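PDB 4Z85: 2-nitrobenzoate nitroreductase from Pseudomonas fluorescens, which probably binds FMN and, as a flavoprotein of the flavoredoxin family, acts as a nitroreductase on 2-nitrobenzoate. Local coordinates for residues A[90-94]-A[95-99]. Sequence-based numbering, arbitrary orientation.
Sequences NMVDE and RIAER
Asp93 sits at the N-cap of helix 94-103, its side chain accepting from Arg95 N, after the short loop that follows strand 86-90 of the flavin reductase-like beta-barrel. From CB its chain continues to CG, which lies between the backbone N and the carbonyl carbon (chi1 69°), a torsion that brings the carboxylate round to Arg95 N. OD1 accepts the weak, bent capping bond at 3.3 Å from Arg95 N and also rests 3.6 Å from Arg95 CB. OD2 lies obliquely to the Arg95 guanidinium; the two side chains run side by side, pointing the same way, with carboxylate and guanidinium planes 57° apart. At 4.0 Å from Arg95 NH1, well out of the guanidinium plane, OD2 meets only its charge; water 1 joins the two groups, donating to OD2 and accepting from NH1 at the guanidinium edge. An alanine here would remove the carboxylate, which would probably leave Arg95 N without its cap and the guanidinium without its nearby negative charge.

The Asp93 carbonyl closes the turn: its O accepts from Ile96 N at 3.1 Å, the donor lying above the carbonyl plane. On the buried side, Val92 CG1 packs 4.2 Å from Ile96 CG1 and 4.0 Å from Ala97 CA, while Leu29 of strand 28-33 touches both Val92 and Ile96. Ile96 CD1 reaches back to Met91 O, a buried carbonyl with no polar partner. Farther along, Glu94 O bonds weakly to Ala97 N, and water 2 links it to Glu98 N. Arg99, salt-bridged to Asp134, donates through NH2 to Arg95 O, 3.0 Å away and in the plane of its guanidinium.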
loop_
_atom_site.group_PDB
_atom_site.type_symbol
_atom_site.label_atom_id
_atom_site.label_comp_id
_atom_site.label_asym_id
_atom_site.label_seq_id
_atom_site.Cartn_x
_atom_site.Cartn_y
_atom_site.Cartn_z
ATOM N N ASN A 90 1.086 -0.219 -14.307
ATOM C CA ASN A 90 1.623 1.081 -14.669
ATOM C C ASN A 90 1.567 1.971 -13.457
ATOM O O ASN A 90 0.506 2.097 -12.847
ATOM C CB ASN A 90 0.823 1.734 -15.799
ATOM C CG ASN A 90 0.772 0.884 -17.045
ATOM O OD1 ASN A 90 1.678 0.946 -17.878
ATOM N ND2 ASN A 90 -0.279 0.083 -17.177
ATOM N N MET A 91 2.701 2.559 -13.119
ATOM C CA MET A 91 2.780 3.477 -11.986
ATOM C C MET A 91 2.284 4.841 -12.443
ATOM O O MET A 91 2.239 5.128 -13.645
ATOM C CB MET A 91 4.205 3.560 -11.438
ATOM C CG MET A 91 4.773 2.209 -11.008
ATOM S SD MET A 91 3.654 1.324 -9.890
ATOM C CE MET A 91 4.609 -0.153 -9.623
ATOM N N VAL A 92 1.910 5.681 -11.485
ATOM C CA VAL A 92 1.122 6.867 -11.794
ATOM C C VAL A 92 1.804 8.131 -11.303
ATOM O O VAL A 92 2.001 8.295 -10.104
ATOM C CB VAL A 92 -0.291 6.785 -11.161
ATOM C CG1 VAL A 92 -1.089 8.064 -11.464
ATOM C CG2 VAL A 92 -1.036 5.526 -11.630
ATOM N N ASP A 93 2.175 9.017 -12.228
ATOM C CA ASP A 93 2.631 10.348 -11.848
ATOM C C ASP A 93 1.817 11.409 -12.593
ATOM O O ASP A 93 0.791 11.104 -13.187
ATOM C CB ASP A 93 4.134 10.513 -12.092
ATOM C CG ASP A 93 4.523 10.533 -13.571
ATOM O OD1 ASP A 93 3.673 10.304 -14.449
ATOM O OD2 ASP A 93 5.719 10.775 -13.838
ATOM N N GLU A 94 2.264 12.657 -12.518
ATOM C CA GLU A 94 1.507 13.778 -13.060
ATOM C C GLU A 94 1.076 13.571 -14.515
ATOM O O GLU A 94 -0.052 13.917 -14.895
ATOM C CB GLU A 94 2.346 15.054 -12.941
ATOM C CG GLU A 94 1.575 16.310 -13.226
ATOM C CD GLU A 94 2.469 17.533 -13.296
ATOM O OE1 GLU A 94 3.476 17.574 -12.558
ATOM O OE2 GLU A 94 2.169 18.448 -14.099
ATOM N N ARG A 95 1.968 12.990 -15.311
ATOM C CA ARG A 95 1.742 12.851 -16.752
ATOM C C ARG A 95 0.514 12.007 -17.101
ATOM O O ARG A 95 -0.108 12.206 -18.152
ATOM C CB ARG A 95 2.981 12.252 -17.416
ATOM C CG ARG A 95 2.917 12.186 -18.936
ATOM C CD ARG A 95 4.244 11.737 -19.525
ATOM N NE ARG A 95 5.285 12.748 -19.361
ATOM C CZ ARG A 95 6.282 12.661 -18.487
ATOM N NH1 ARG A 95 6.377 11.604 -17.697
ATOM N NH2 ARG A 95 7.183 13.630 -18.402
ATOM N N ILE A 96 0.160 11.059 -16.238
ATOM C CA ILE A 96 -0.990 10.218 -16.529
ATOM C C ILE A 96 -2.081 10.237 -15.467
ATOM O O ILE A 96 -3.032 9.483 -15.570
ATOM C CB ILE A 96 -0.569 8.756 -16.762
ATOM C CG1 ILE A 96 0.035 8.142 -15.493
ATOM C CG2 ILE A 96 0.424 8.669 -17.916
ATOM C CD1 ILE A 96 0.189 6.621 -15.591
ATOM N N ALA A 97 -1.970 11.116 -14.475
ATOM C CA ALA A 97 -2.911 11.103 -13.353
ATOM C C ALA A 97 -4.375 11.309 -13.767
ATOM O O ALA A 97 -5.277 10.579 -13.321
ATOM C CB ALA A 97 -2.506 12.164 -12.333
ATOM N N GLU A 98 -4.629 12.318 -14.600
ATOM C CA GLU A 98 -6.019 12.590 -14.976
ATOM C C GLU A 98 -6.663 11.416 -15.726
ATOM O O GLU A 98 -7.780 10.997 -15.410
ATOM C CB GLU A 98 -6.115 13.856 -15.837
ATOM C CG GLU A 98 -7.544 14.172 -16.241
ATOM C CD GLU A 98 -8.434 14.464 -15.046
ATOM O OE1 GLU A 98 -9.504 13.838 -14.923
ATOM O OE2 GLU A 98 -8.053 15.327 -14.226
ATOM N N ARG A 99 -5.946 10.890 -16.714
ATOM C CA ARG A 99 -6.460 9.774 -17.486
ATOM C C ARG A 99 -6.611 8.542 -16.598
ATOM O O ARG A 99 -7.563 7.777 -16.736
ATOM C CB ARG A 99 -5.550 9.494 -18.679
ATOM C CG ARG A 99 -5.636 10.569 -19.757
ATOM C CD ARG A 99 -4.600 10.346 -20.845
ATOM N NE ARG A 99 -3.257 10.715 -20.415
ATOM C CZ ARG A 99 -2.158 10.480 -21.120
ATOM N NH1 ARG A 99 -2.241 9.873 -22.308
ATOM N NH2 ARG A 99 -0.973 10.839 -20.642
HETATM O O HOH W 1 8.023 10.882 -15.682
HETATM O O HOH W 2 -2.577 14.289 -15.675
#